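Local atomic coordinates of delta-like protein (PDB entry 4XL1), a protein that probably acts as a Delta-type ligand of Notch receptors, binding them through its N-terminal C2-like and DSL domains. Residues B[85-88]-B[89-93]. The protein carries 3 engineered substitutions. Numbering follows the deposited sequence.
Sequences FTWP and GTFSL
In the C2-like domain, the loop entering strand 90-99 lays the indole of Trp-87 forward, over the backbone of Gly-89 and against CB of Phe-91. With CG anti to the backbone N (chi1 177°), the Trp-87 ring is carried along the chain instead of back toward Thr-86. The Gly-89 N sits over one face of the indole, toward its rim, 3.2 Å from Trp-87 CD1, and the glycine CA lies 3.3 Å from Trp-87 NE1. Pro-88 CD covers the same face beside it, and the Thr-90 carbonyl oxygen comes in farther along, 4.2 Å from Trp-87 CZ2. The far end of the six-membered ring reaches the strand itself, where Trp-87 CH2 packs 3.6 Å from Phe-91 CB; the two aromatic side chains meet at a slant, not in a stack. Gly-89 makes the turn with a positive phi (103°), a backbone conformation readily open to glycine. Away from the indole, one water bridges the turn, donating to the Pro-88 O at 3.0 Å and hydrogen-bonded to Thr-90 OG1 at 2.7 Å. The side chain of Thr-90 also touches a bound alpha-L-fucopyranose. Thr-86 OG1 hydrogen-bonds to an acidic side chain of another protein's chain, consistent with a receptor-binding surface. The buried indole is anchored by a hydrogen bond from Trp-87 NE1 to the Leu-125 carbonyl, while Gly-89 and Phe-91 make backbone hydrogen bonds to Leu-125 and Gly-123, respectively. The turn thus leads into strand 90-99, between strands 31-37 and 114-124 of the four-stranded antiparallel sheet, with the Phe-91 side chain touching Ile-121 and its ring meeting that of Tyr-147.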
ATOM      1  N   PHE B  85       3.311   0.874  -2.893  1.00 57.18           N
ATOM      2  CA  PHE B  85       3.789   2.074  -2.217  1.00 50.42           C
ATOM      3  C   PHE B  85       3.578   2.022  -0.710  1.00 48.34           C
ATOM      4  O   PHE B  85       2.827   1.184  -0.214  1.00 51.21           O
ATOM      5  CB  PHE B  85       3.070   3.290  -2.792  1.00 45.54           C
ATOM      6  CG  PHE B  85       1.589   3.101  -2.894  1.00 38.06           C
ATOM      7  CD1 PHE B  85       0.765   3.445  -1.838  1.00 36.75           C
ATOM      8  CD2 PHE B  85       1.022   2.537  -4.026  1.00 37.50           C
ATOM      9  CE1 PHE B  85      -0.597   3.253  -1.915  1.00 35.99           C
ATOM     10  CE2 PHE B  85      -0.340   2.341  -4.108  1.00 37.85           C
ATOM     11  CZ  PHE B  85      -1.148   2.699  -3.049  1.00 37.19           C
ATOM     12  N   THR B  86       4.240   2.918   0.015  1.00 44.17           N
ATOM     13  CA  THR B  86       3.961   3.076   1.437  1.00 44.52           C
ATOM     14  C   THR B  86       2.559   3.669   1.576  1.00 42.07           C
ATOM     15  O   THR B  86       2.181   4.548   0.802  1.00 41.84           O
ATOM     16  CB  THR B  86       4.994   3.993   2.125  1.00 46.82           C
ATOM     17  OG1 THR B  86       6.319   3.529   1.835  1.00 47.78           O
ATOM     18  CG2 THR B  86       4.784   4.014   3.633  1.00 49.98           C
ATOM     19  N   TRP B  87       1.794   3.193   2.556  1.00 39.50           N
ATOM     20  CA  TRP B  87       0.404   3.619   2.719  1.00 39.22           C
ATOM     21  C   TRP B  87       0.330   5.104   3.067  1.00 39.23           C
ATOM     22  O   TRP B  87       0.897   5.540   4.069  1.00 38.13           O
ATOM     23  CB  TRP B  87      -0.301   2.782   3.791  1.00 37.26           C
ATOM     24  CG  TRP B  87      -1.717   3.214   4.078  1.00 40.15           C
ATOM     25  CD1 TRP B  87      -2.164   3.860   5.195  1.00 39.84           C
ATOM     26  CD2 TRP B  87      -2.869   3.017   3.243  1.00 38.08           C
ATOM     27  NE1 TRP B  87      -3.517   4.084   5.104  1.00 40.17           N
ATOM     28  CE2 TRP B  87      -3.974   3.577   3.916  1.00 38.36           C
ATOM     29  CE3 TRP B  87      -3.070   2.427   1.991  1.00 36.34           C
ATOM     30  CZ2 TRP B  87      -5.262   3.564   3.380  1.00 32.40           C
ATOM     31  CZ3 TRP B  87      -4.351   2.414   1.461  1.00 35.40           C
ATOM     32  CH2 TRP B  87      -5.430   2.978   2.156  1.00 29.70           C
ATOM     33  N   PRO B  88      -0.370   5.886   2.232  1.00 37.70           N
ATOM     34  CA  PRO B  88      -0.464   7.343   2.381  1.00 40.49           C
ATOM     35  C   PRO B  88      -1.181   7.783   3.657  1.00 44.64           C
ATOM     36  O   PRO B  88      -0.914   8.876   4.156  1.00 47.32           O
ATOM     37  CB  PRO B  88      -1.269   7.771   1.146  1.00 42.48           C
ATOM     38  CG  PRO B  88      -1.116   6.651   0.175  1.00 43.45           C
ATOM     39  CD  PRO B  88      -1.038   5.413   1.008  1.00 40.15           C
ATOM     40  N   GLY B  89      -2.069   6.944   4.175  1.00 42.31           N
ATOM     41  CA  GLY B  89      -2.808   7.275   5.380  1.00 41.98           C
ATOM     42  C   GLY B  89      -4.233   7.694   5.077  1.00 41.11           C
ATOM     43  O   GLY B  89      -5.102   7.635   5.948  1.00 41.63           O
ATOM     44  N   THR B  90      -4.477   8.116   3.839  1.00 39.76           N
ATOM     45  CA  THR B  90      -5.830   8.429   3.388  1.00 40.51           C
ATOM     46  C   THR B  90      -6.123   7.734   2.063  1.00 42.16           C
ATOM     47  O   THR B  90      -5.208   7.296   1.364  1.00 45.01           O
ATOM     48  CB  THR B  90      -6.053   9.947   3.226  1.00 37.33           C
ATOM     49  OG1 THR B  90      -5.126  10.476   2.270  1.00 40.48           O
ATOM     50  CG2 THR B  90      -5.880  10.663   4.560  1.00 34.09           C
ATOM     51  N   PHE B  91      -7.403   7.646   1.717  1.00 38.94           N
ATOM     52  CA  PHE B  91      -7.825   6.860   0.564  1.00 36.32           C
ATOM     53  C   PHE B  91      -9.212   7.226   0.053  1.00 38.38           C
ATOM     54  O   PHE B  91      -9.961   7.954   0.704  1.00 36.63           O
ATOM     55  CB  PHE B  91      -7.811   5.375   0.923  1.00 36.85           C
ATOM     56  CG  PHE B  91      -8.954   4.964   1.810  1.00 36.78           C
ATOM     57  CD1 PHE B  91      -8.925   5.241   3.167  1.00 38.45           C
ATOM     58  CD2 PHE B  91     -10.062   4.313   1.286  1.00 36.67           C
ATOM     59  CE1 PHE B  91      -9.974   4.876   3.988  1.00 39.34           C
ATOM     60  CE2 PHE B  91     -11.116   3.945   2.103  1.00 36.96           C
ATOM     61  CZ  PHE B  91     -11.071   4.225   3.456  1.00 37.28           C
ATOM     62  N   SER B  92      -9.536   6.707  -1.126  1.00 38.20           N
ATOM     63  CA  SER B  92     -10.904   6.696  -1.629  1.00 37.73           C
ATOM     64  C   SER B  92     -11.266   5.262  -1.996  1.00 38.43           C
ATOM     65  O   SER B  92     -10.444   4.531  -2.549  1.00 38.30           O
ATOM     66  CB  SER B  92     -11.064   7.618  -2.841  1.00 35.45           C
ATOM     67  OG  SER B  92     -10.798   8.969  -2.506  1.00 38.13           O
ATOM     68  N   LEU B  93     -12.488   4.850  -1.672  1.00 36.02           N
ATOM     69  CA  LEU B  93     -12.929   3.500  -2.003  1.00 38.75           C
ATOM     70  C   LEU B  93     -14.281   3.504  -2.699  1.00 42.68           C
ATOM     71  O   LEU B  93     -15.245   4.101  -2.217  1.00 42.11           O
ATOM     72  CB  LEU B  93     -12.994   2.627  -0.749  1.00 32.28           C
ATOM     73  CG  LEU B  93     -13.477   1.195  -0.993  1.00 30.96           C
ATOM     74  CD1 LEU B  93     -12.544   0.472  -1.953  1.00 20.52           C
ATOM     75  CD2 LEU B  93     -13.603   0.432   0.317  1.00 26.43           C
TER
HETATM   76  O   HOH W   1      -2.812  11.128   3.427  1.00 50.11           O